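Local coordinates for Non-structural protein (Porcine reproductive and respiratory syndrome virus, PDB 3IFU) that acts as a papain-like cysteine protease with bound zinc, the N-terminal leader piece of the viral polyprotein, and probably suppresses interferon-beta production in the host cell, at residues L35-N38 against L39-P42; T118-V121 against Y122-C126; Y141-S144 against L145-S148; R167-P170 against E171-P175. All blocks are in the same frame, centred on the assembly; numbering follows the deposited sequence.

Contact 1 (L35-N38 against L39-P42)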
loop_
_atom_site.group_PDB
_atom_site.type_symbol
_atom_site.label_atom_id
_atom_site.label_comp_id
_atom_site.label_asym_id
_atom_site.label_seq_id
_atom_site.Cartn_x
_atom_site.Cartn_y
_atom_site.Cartn_z
ATOM N N LEU A 35 -17.355 0.103 19.110
ATOM C CA LEU A 35 -18.415 -0.756 19.607
ATOM C C LEU A 35 -19.173 0.000 20.710
ATOM O O LEU A 35 -18.565 0.724 21.504
ATOM C CB LEU A 35 -17.807 -2.050 20.144
ATOM C CG LEU A 35 -18.533 -3.337 19.750
ATOM C CD1 LEU A 35 -18.816 -3.352 18.254
ATOM C CD2 LEU A 35 -17.671 -4.525 20.143
ATOM N N PRO A 36 -20.511 -0.152 20.762
ATOM C CA PRO A 36 -21.440 0.471 21.716
ATOM C C PRO A 36 -21.100 0.485 23.213
ATOM O O PRO A 36 -21.897 0.976 24.011
ATOM C CB PRO A 36 -22.747 -0.268 21.445
ATOM C CG PRO A 36 -22.687 -0.477 19.986
ATOM C CD PRO A 36 -21.263 -0.964 19.787
ATOM N N LEU A 37 -19.936 -0.036 23.601
ATOM C CA LEU A 37 -19.543 -0.067 25.016
ATOM C C LEU A 37 -20.374 -1.094 25.783
ATOM O O LEU A 37 -19.952 -1.602 26.822
ATOM C CB LEU A 37 -19.708 1.318 25.660
ATOM C CG LEU A 37 -19.643 1.411 27.192
ATOM C CD1 LEU A 37 -18.271 0.974 27.699
ATOM C CD2 LEU A 37 -19.942 2.843 27.622
ATOM N N ASN A 38 -21.561 -1.384 25.263
ATOM C CA ASN A 38 -22.453 -2.362 25.868
ATOM C C ASN A 38 -22.018 -3.713 25.339
ATOM O O ASN A 38 -22.226 -4.751 25.970
ATOM C CB ASN A 38 -23.891 -2.090 25.440
ATOM C CG ASN A 38 -24.385 -0.740 25.897
ATOM O OD1 ASN A 38 -24.524 -0.494 27.098
ATOM N ND2 ASN A 38 -24.651 0.150 24.944
ATOM N N LEU A 39 -21.410 -3.676 24.159
ATOM C CA LEU A 39 -20.916 -4.869 23.495
ATOM C C LEU A 39 -19.412 -4.983 23.729
ATOM O O LEU A 39 -18.858 -6.082 23.733
ATOM C CB LEU A 39 -21.221 -4.785 21.997
ATOM C CG LEU A 39 -22.705 -4.822 21.615
ATOM C CD1 LEU A 39 -22.886 -4.352 20.187
ATOM C CD2 LEU A 39 -23.244 -6.237 21.795
ATOM N N GLN A 40 -18.763 -3.840 23.932
ATOM C CA GLN A 40 -17.327 -3.801 24.173
ATOM C C GLN A 40 -16.911 -4.897 25.141
ATOM O O GLN A 40 -17.625 -5.197 26.096
ATOM C CB GLN A 40 -16.915 -2.435 24.731
ATOM C CG GLN A 40 -16.833 -1.323 23.689
ATOM C CD GLN A 40 -16.495 0.026 24.300
ATOM O OE1 GLN A 40 -15.978 0.101 25.418
ATOM N NE2 GLN A 40 -16.772 1.101 23.563
ATOM N N VAL A 41 -15.754 -5.497 24.877
ATOM C CA VAL A 41 -15.214 -6.567 25.707
ATOM C C VAL A 41 -13.977 -6.044 26.433
ATOM O O VAL A 41 -12.853 -6.186 25.956
ATOM C CB VAL A 41 -14.834 -7.796 24.848
ATOM C CG1 VAL A 41 -14.275 -8.899 25.722
ATOM C CG2 VAL A 41 -16.052 -8.295 24.097
ATOM N N PRO A 42 -14.178 -5.432 27.609
ATOM C CA PRO A 42 -13.109 -4.864 28.435
ATOM C C PRO A 42 -11.841 -5.701 28.524
ATOM O O PRO A 42 -10.739 -5.157 28.577
ATOM C CB PRO A 42 -13.783 -4.693 29.790
ATOM C CG PRO A 42 -15.188 -4.324 29.399
ATOM C CD PRO A 42 -15.483 -5.319 28.291
#

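Contact 2 (T118-V121 against Y122-C126)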
loop_
_atom_site.group_PDB
_atom_site.type_symbol
_atom_site.label_atom_id
_atom_site.label_comp_id
_atom_site.label_asym_id
_atom_site.label_seq_id
_atom_site.Cartn_x
_atom_site.Cartn_y
_atom_site.Cartn_z
ATOM N N THR A 118 3.267 -21.294 8.650
ATOM C CA THR A 118 1.933 -21.851 8.424
ATOM C C THR A 118 1.243 -21.072 7.293
ATOM O O THR A 118 0.502 -21.641 6.482
ATOM C CB THR A 118 1.059 -21.764 9.712
ATOM O OG1 THR A 118 1.718 -22.442 10.788
ATOM C CG2 THR A 118 -0.298 -22.406 9.491
ATOM N N LEU A 119 1.509 -19.770 7.250
ATOM C CA LEU A 119 0.938 -18.887 6.241
ATOM C C LEU A 119 1.753 -18.879 4.950
ATOM O O LEU A 119 1.416 -18.166 4.004
ATOM C CB LEU A 119 0.827 -17.462 6.791
ATOM C CG LEU A 119 -0.195 -17.239 7.905
ATOM C CD1 LEU A 119 -0.218 -15.776 8.278
ATOM C CD2 LEU A 119 -1.572 -17.690 7.434
ATOM N N GLN A 120 2.828 -19.665 4.922
ATOM C CA GLN A 120 3.682 -19.771 3.740
ATOM C C GLN A 120 4.014 -18.421 3.143
ATOM O O GLN A 120 3.951 -18.234 1.926
ATOM C CB GLN A 120 2.997 -20.623 2.681
ATOM C CG GLN A 120 2.893 -22.075 3.037
ATOM C CD GLN A 120 1.876 -22.785 2.184
ATOM O OE1 GLN A 120 1.847 -24.015 2.125
ATOM N NE2 GLN A 120 1.016 -22.011 1.522
ATOM N N VAL A 121 4.365 -17.481 4.008
ATOM C CA VAL A 121 4.710 -16.141 3.577
ATOM C C VAL A 121 5.918 -16.150 2.641
ATOM O O VAL A 121 5.923 -15.471 1.607
ATOM C CB VAL A 121 4.974 -15.255 4.809
ATOM C CG1 VAL A 121 5.850 -14.073 4.451
ATOM C CG2 VAL A 121 3.652 -14.781 5.366
ATOM N N TYR A 122 6.930 -16.936 2.991
ATOM C CA TYR A 122 8.133 -17.015 2.177
ATOM C C TYR A 122 7.918 -17.727 0.827
ATOM O O TYR A 122 8.338 -17.225 -0.222
ATOM C CB TYR A 122 9.249 -17.720 2.954
ATOM C CG TYR A 122 10.583 -17.687 2.245
ATOM C CD1 TYR A 122 11.512 -16.685 2.511
ATOM C CD2 TYR A 122 10.893 -18.631 1.262
ATOM C CE1 TYR A 122 12.722 -16.620 1.813
ATOM C CE2 TYR A 122 12.094 -18.576 0.559
ATOM C CZ TYR A 122 13.003 -17.569 0.835
ATOM O OH TYR A 122 14.180 -17.508 0.120
ATOM N N GLU A 123 7.266 -18.888 0.844
ATOM C CA GLU A 123 7.064 -19.620 -0.399
ATOM C C GLU A 123 6.212 -18.807 -1.370
ATOM O O GLU A 123 6.311 -18.984 -2.584
ATOM C CB GLU A 123 6.410 -20.987 -0.138
ATOM C CG GLU A 123 4.883 -21.000 -0.273
ATOM C CD GLU A 123 4.367 -22.062 -1.258
ATOM O OE1 GLU A 123 4.693 -23.257 -1.070
ATOM O OE2 GLU A 123 3.633 -21.706 -2.214
ATOM N N ARG A 124 5.389 -17.907 -0.839
ATOM C CA ARG A 124 4.526 -17.095 -1.686
ATOM C C ARG A 124 5.173 -15.823 -2.228
ATOM O O ARG A 124 4.523 -15.047 -2.938
ATOM C CB ARG A 124 3.224 -16.770 -0.949
ATOM C CG ARG A 124 2.244 -17.948 -0.916
ATOM C CD ARG A 124 1.225 -17.794 0.194
ATOM N NE ARG A 124 0.353 -18.956 0.331
ATOM C CZ ARG A 124 -0.795 -19.133 -0.320
ATOM N NH1 ARG A 124 -1.240 -18.220 -1.173
ATOM N NH2 ARG A 124 -1.504 -20.232 -0.112
ATOM N N GLY A 125 6.445 -15.607 -1.899
ATOM C CA GLY A 125 7.132 -14.441 -2.424
ATOM C C GLY A 125 7.598 -13.335 -1.491
ATOM O O GLY A 125 8.220 -12.375 -1.950
ATOM N N CYS A 126 7.309 -13.440 -0.200
ATOM C CA CYS A 126 7.743 -12.398 0.725
ATOM C C CYS A 126 9.162 -12.661 1.218
ATOM O O CYS A 126 9.553 -13.803 1.445
ATOM C CB CYS A 126 6.788 -12.295 1.923
ATOM S SG CYS A 126 5.102 -11.768 1.530
#

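Contact 3 (Y141-S144 against L145-S148). With ZN (zinc ion), chain B.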
loop_
_atom_site.group_PDB
_atom_site.type_symbol
_atom_site.label_atom_id
_atom_site.label_comp_id
_atom_site.label_asym_id
_atom_site.label_seq_id
_atom_site.Cartn_x
_atom_site.Cartn_y
_atom_site.Cartn_z
ATOM N N TYR A 141 6.783 -3.797 8.743
ATOM C CA TYR A 141 8.023 -3.281 9.294
ATOM C C TYR A 141 8.162 -3.922 10.645
ATOM O O TYR A 141 7.164 -4.158 11.315
ATOM C CB TYR A 141 7.944 -1.764 9.399
ATOM C CG TYR A 141 7.920 -1.128 8.035
ATOM C CD1 TYR A 141 9.077 -0.597 7.476
ATOM C CD2 TYR A 141 6.754 -1.139 7.260
ATOM C CE1 TYR A 141 9.083 -0.097 6.177
ATOM C CE2 TYR A 141 6.750 -0.639 5.960
ATOM C CZ TYR A 141 7.919 -0.122 5.422
ATOM O OH TYR A 141 7.940 0.348 4.130
ATOM N N ALA A 142 9.390 -4.219 11.054
ATOM C CA ALA A 142 9.567 -4.883 12.333
ATOM C C ALA A 142 10.955 -4.797 12.928
ATOM O O ALA A 142 11.898 -4.325 12.298
ATOM C CB ALA A 142 9.177 -6.354 12.182
ATOM N N ASN A 143 11.045 -5.250 14.172
ATOM C CA ASN A 143 12.296 -5.346 14.906
ATOM C C ASN A 143 12.140 -6.637 15.699
ATOM O O ASN A 143 11.346 -7.491 15.307
ATOM C CB ASN A 143 12.564 -4.110 15.799
ATOM C CG ASN A 143 11.497 -3.864 16.856
ATOM O OD1 ASN A 143 11.458 -2.786 17.450
ATOM N ND2 ASN A 143 10.645 -4.845 17.105
ATOM N N SER A 144 12.862 -6.791 16.800
ATOM C CA SER A 144 12.783 -8.028 17.573
ATOM C C SER A 144 11.568 -8.199 18.493
ATOM O O SER A 144 11.362 -9.276 19.057
ATOM C CB SER A 144 14.073 -8.207 18.383
ATOM O OG SER A 144 14.258 -7.146 19.306
ATOM N N LEU A 145 10.750 -7.162 18.631
ATOM C CA LEU A 145 9.579 -7.243 19.502
ATOM C C LEU A 145 8.271 -6.793 18.882
ATOM O O LEU A 145 7.204 -7.233 19.308
ATOM C CB LEU A 145 9.812 -6.419 20.775
ATOM C CG LEU A 145 10.664 -7.080 21.864
ATOM C CD1 LEU A 145 11.422 -6.016 22.649
ATOM C CD2 LEU A 145 9.769 -7.915 22.779
ATOM N N HIS A 146 8.332 -5.924 17.879
ATOM C CA HIS A 146 7.101 -5.419 17.289
ATOM C C HIS A 146 7.049 -5.403 15.772
ATOM O O HIS A 146 8.061 -5.574 15.099
ATOM C CB HIS A 146 6.862 -4.013 17.818
ATOM C CG HIS A 146 7.105 -3.884 19.289
ATOM N ND1 HIS A 146 6.202 -4.320 20.234
ATOM C CD2 HIS A 146 8.167 -3.404 19.979
ATOM C CE1 HIS A 146 6.693 -4.111 21.441
ATOM N NE2 HIS A 146 7.885 -3.557 21.314
ATOM N N VAL A 147 5.849 -5.200 15.244
ATOM C CA VAL A 147 5.640 -5.119 13.806
ATOM C C VAL A 147 4.613 -4.030 13.532
ATOM O O VAL A 147 3.868 -3.626 14.427
ATOM C CB VAL A 147 5.115 -6.457 13.194
ATOM C CG1 VAL A 147 6.085 -7.586 13.482
ATOM C CG2 VAL A 147 3.732 -6.777 13.721
ATOM N N SER A 148 4.577 -3.562 12.289
ATOM C CA SER A 148 3.639 -2.528 11.873
ATOM C C SER A 148 3.533 -2.563 10.358
ATOM O O SER A 148 4.380 -3.156 9.678
ATOM C CB SER A 148 4.122 -1.145 12.322
ATOM O OG SER A 148 3.178 -0.139 11.986
HETATM ZN ZN ZN B . 4.039 -4.596 19.828
#

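Contact 4 (R167-P170 against E171-P175)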
loop_
_atom_site.group_PDB
_atom_site.type_symbol
_atom_site.label_atom_id
_atom_site.label_comp_id
_atom_site.label_asym_id
_atom_site.label_seq_id
_atom_site.Cartn_x
_atom_site.Cartn_y
_atom_site.Cartn_z
ATOM N N ARG A 167 19.657 -7.198 -0.485
ATOM C CA ARG A 167 19.773 -8.646 -0.546
ATOM C C ARG A 167 18.835 -9.257 0.482
ATOM O O ARG A 167 18.929 -8.967 1.674
ATOM C CB ARG A 167 21.216 -9.071 -0.264
ATOM C CG ARG A 167 22.252 -8.015 -0.642
ATOM C CD ARG A 167 23.659 -8.596 -0.769
ATOM N NE ARG A 167 23.909 -9.673 0.187
ATOM C CZ ARG A 167 24.005 -10.957 -0.148
ATOM N NH1 ARG A 167 24.230 -11.874 0.785
ATOM N NH2 ARG A 167 23.888 -11.318 -1.419
ATOM N N PRO A 168 17.914 -10.117 0.030
ATOM C CA PRO A 168 16.963 -10.757 0.941
ATOM C C PRO A 168 17.631 -11.596 2.021
ATOM O O PRO A 168 18.753 -12.068 1.846
ATOM C CB PRO A 168 16.099 -11.599 0.003
ATOM C CG PRO A 168 17.052 -11.961 -1.086
ATOM C CD PRO A 168 17.770 -10.653 -1.334
ATOM N N LYS A 169 16.930 -11.757 3.141
ATOM C CA LYS A 169 17.397 -12.556 4.268
ATOM C C LYS A 169 17.028 -14.009 3.958
ATOM O O LYS A 169 15.951 -14.272 3.433
ATOM C CB LYS A 169 16.683 -12.115 5.542
ATOM C CG LYS A 169 17.525 -11.316 6.513
ATOM C CD LYS A 169 18.101 -10.080 5.883
ATOM C CE LYS A 169 19.615 -10.168 5.882
ATOM N NZ LYS A 169 20.159 -10.353 7.259
ATOM N N PRO A 170 17.913 -14.972 4.274
ATOM C CA PRO A 170 17.590 -16.376 3.992
ATOM C C PRO A 170 16.202 -16.704 4.527
ATOM O O PRO A 170 15.678 -15.977 5.367
ATOM C CB PRO A 170 18.693 -17.124 4.720
ATOM C CG PRO A 170 19.854 -16.189 4.588
ATOM C CD PRO A 170 19.232 -14.862 4.920
ATOM N N GLU A 171 15.593 -17.786 4.059
ATOM C CA GLU A 171 14.260 -18.107 4.539
ATOM C C GLU A 171 14.158 -18.536 5.996
ATOM O O GLU A 171 13.059 -18.652 6.531
ATOM C CB GLU A 171 13.604 -19.152 3.645
ATOM C CG GLU A 171 14.415 -20.376 3.375
ATOM C CD GLU A 171 13.728 -21.267 2.363
ATOM O OE1 GLU A 171 12.537 -21.595 2.579
ATOM O OE2 GLU A 171 14.374 -21.632 1.353
ATOM N N ASP A 172 15.288 -18.772 6.647
ATOM C CA ASP A 172 15.241 -19.164 8.051
ATOM C C ASP A 172 15.202 -17.925 8.951
ATOM O O ASP A 172 14.924 -18.026 10.146
ATOM C CB ASP A 172 16.446 -20.049 8.428
ATOM C CG ASP A 172 17.572 -19.992 7.401
ATOM O OD1 ASP A 172 17.390 -20.516 6.279
ATOM O OD2 ASP A 172 18.643 -19.421 7.715
ATOM N N PHE A 173 15.456 -16.758 8.363
ATOM C CA PHE A 173 15.470 -15.512 9.114
ATOM C C PHE A 173 14.112 -14.876 9.379
ATOM O O PHE A 173 13.222 -14.873 8.521
ATOM C CB PHE A 173 16.346 -14.468 8.418
ATOM C CG PHE A 173 16.478 -13.192 9.192
ATOM C CD1 PHE A 173 17.443 -13.067 10.183
ATOM C CD2 PHE A 173 15.588 -12.139 8.986
ATOM C CE1 PHE A 173 17.520 -11.918 10.963
ATOM C CE2 PHE A 173 15.658 -10.979 9.766
ATOM C CZ PHE A 173 16.627 -10.873 10.757
ATOM N N CYS A 174 13.990 -14.315 10.579
ATOM C CA CYS A 174 12.794 -13.616 11.030
ATOM C C CYS A 174 13.271 -12.638 12.100
ATOM O O CYS A 174 13.861 -13.047 13.093
ATOM C CB CYS A 174 11.774 -14.590 11.631
ATOM S SG CYS A 174 10.190 -13.819 12.099
ATOM N N PRO A 175 13.024 -11.335 11.912
ATOM C CA PRO A 175 13.443 -10.306 12.871
ATOM C C PRO A 175 13.021 -10.548 14.318
ATOM O O PRO A 175 13.662 -10.064 15.247
ATOM C CB PRO A 175 12.812 -9.034 12.305
ATOM C CG PRO A 175 12.808 -9.297 10.832
ATOM C CD PRO A 175 12.322 -10.726 10.769
#

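Contact 1 (L35-N38 against L39-P42)
An irregular, proline-containing turn in the N-terminal zinc-finger region is closed by Gln40, whose side chain reaches back past Leu37 to the carbonyl of Leu35. The one hydrogen bond between 35-38 and 39-42 runs from Gln40 NE2 to Leu35 O, 2.8 Å long and fairly straight, with 155° at the hydrogen. Its donor stands somewhat out of the carbonyl plane. Leu35 O also receives a weak bond from Leu37 N, so two N-H groups converge on a single oxygen. Gln40 gets there because CG lies anti to its carbonyl carbon (chi1 -77°) and the chain is extended beyond it. On the way, Gln40 CG passes 3.7 Å from Leu35 CB. The amide then meets Leu37 obliquely, with Leu37 CD1 3.4 Å from Gln40 OE1. Leu37 itself takes a positive phi of 72°, which turns the chain sharply after Pro36.

Away from the amide, Leu39 supplies an apolar patch. Its CB sits 3.8 Å from Leu35 CG, the two leucines crossing at about a right angle, while Leu39 CD1 reaches the Pro36 ring at CD, also 3.8 Å away. Of the residues involved, Leu35 is the buried one.

The turn belongs to the long connection between strand 23-25 and helix 81-87. Backbone bonds tie Leu35 to Leu49 and Val41 to Gly48, and the side chains of Leu35, Leu39 and Val41 all touch Arg52, with Pro12 also against Leu35.

Contact 2 (T118-V121 against Y122-C126)
Arg124 folds back over the carbonyl of Gln120, where the chain leaves helix 113-118 through a Schellman motif and enters a type I turn from Tyr122 to Gly125. Gln120, the first residue past the helix to leave helical angles, has the positive phi of that motif. Along the arginine, CB, CG and CD all skirt one atom: Arg124 CB is 3.3 Å from Gln120 O, and CG and CD keep the same separation from it. This follows from CG lying anti to the carbonyl carbon (chi1 -77°), with the chain then extended as far as NE. Arg124 CD also lies 3.8 Å from Leu119 O. At the tip, the guanidinium has Gln120 CB at its edge and in its plane, and it lies nearly coplanar with the Gln120 amide. Its NH1 makes a weak hydrogen bond to Thr88 O, while NH2 comes close to the like-charged Arg97.

Gln120 O meanwhile accepts the backbone N-H of Arg124 at 3.1 Å. The glutamine is flanked by Glu123 as well, the two side chains pointing the same way with their flat ends stacked.

Across the turn, Val121 O accepts Cys126 N. Both side chains touch Leu159 of strand 157-160; on helix 81-87, Val121 meets Ile84 and Cys126 meets Met87. There the packing is tight: Val121 CG1 sits only 3.2 Å from Cys126 CB.

Contact 3 (Y141-S144 against L145-S148)
Asn143 and His146 run side by side and point the same way, the amide of the one inclined by 55° to the imidazole of the other. With CG anti to its carbonyl carbon (chi1 -44°), His146 directs ND1 to a zinc ion at 2.2 Å. Cys70 and Cys76 bind the same metal through sulfur, and the C-terminal carboxylate of Met180 completes the four ligands. Leu145 CB lies over one face of the histidine ring, offset toward its rim.

These side chains sit at the turn of a beta hairpin made by strands 140-142 and 147-148, the latter at one edge of an antiparallel sheet in the protease domain. Asn143 N donates to His146 O at 3.1 Å, holding the backbone of the zinc ligand beside the first strand. Further along, Tyr141 and Ser148 form a hydrogen-bonded pair: Tyr141 N reaches Ser148 O at 2.7 Å, and Ser148 N reaches Tyr141 O at 2.8 Å. The intervening pair, Ala142 and Val147, is non-hydrogen-bonded. Its side chains share one face, where Ala142 CB meets Val147 CG1 at 3.6 Å. Where the backbones run close at this pair, Val147 CA makes a CA-H...O contact of 3.1 Å with Tyr141 O.

On the other face, the Tyr141 ring leads away from the second strand, with Ser148 O at its edge, near the ring plane. Ser148 OG turns to Lys150 O in a weak hydrogen bond, and strand 140-142 is bonded on its other edge, through the backbone of Ala142, to Thr156 and His157.

Contact 4 (R167-P170 against E171-P175)
Lys169 lays its aliphatic part and its ammonium over the same face of the Phe173 ring, while Pro170 between them starts the turn that brings the two together. Pro170, the most buried by the contact of these three, contributes both its carbonyl and its ring. The carbonyl oxygen accepts Phe173 N at 3.1 Å; the bond is fairly straight at the hydrogen, but the donor stands above the carbonyl plane. The same Pro170 O lies 3.5 Å from Phe173 CB. Its ring atom CB has Asp172 OD2 3.8 Å away, a looser contact at the surface.

The approach of lysine to phenylalanine begins at Lys169 CB, which is 3.7 Å from Phe173 CB. Next comes CG, pressed closest against the ring at 3.2 Å from Phe173 CD2; it stands 3.7 Å from the ring centroid and makes a CH-pi contact. Bends at chi2, chi3 and chi4 then carry the chain outward and back, so that Lys169 NZ ends 4.8 Å from the centroid of Phe173 and only 9° from the ring normal. This is a cation-pi contact over the face, which probably gives a modest stabilisation of the charge. With CG anti to the backbone N (chi1 -176°), the phenylalanine ring is carried out beside the lysine chain.

Around the turn, the backbone of Lys169 is hydrogen-bonded to Trp128 of strand 127-130, and the Phe173 ring also meets the ring of His157 with planes at about 60°. The bond from Phe173 to Pro170, with Glu171 and Asp172 at the corners, is that of a type I beta turn, here in the segment that follows strand 157-160.

In the fold
Contacts 2 and 3 lie in the protease region and contact 4 packs against both, whereas contact 1 stands apart in the zinc-finger region, its centre about 35, 29 and 40 Å from those of contacts 2, 3 and 4. The centre of contact 4 is about 12 Å from that of contact 2, where Tyr122 CE1 packs against Glu171 CB at 3.2 Å. It is about 14 Å from the centre of contact 3, where Ser144 CB lies 3.7 Å from Pro175 O. Two separate zinc sites are involved: contact 3 supplies His146 to one, while the Leu35 side chain of contact 1 is about 11 Å from the other, held by Cys8, Cys10, Cys25 and Cys28. Contacts 2 and 4 lie away from both.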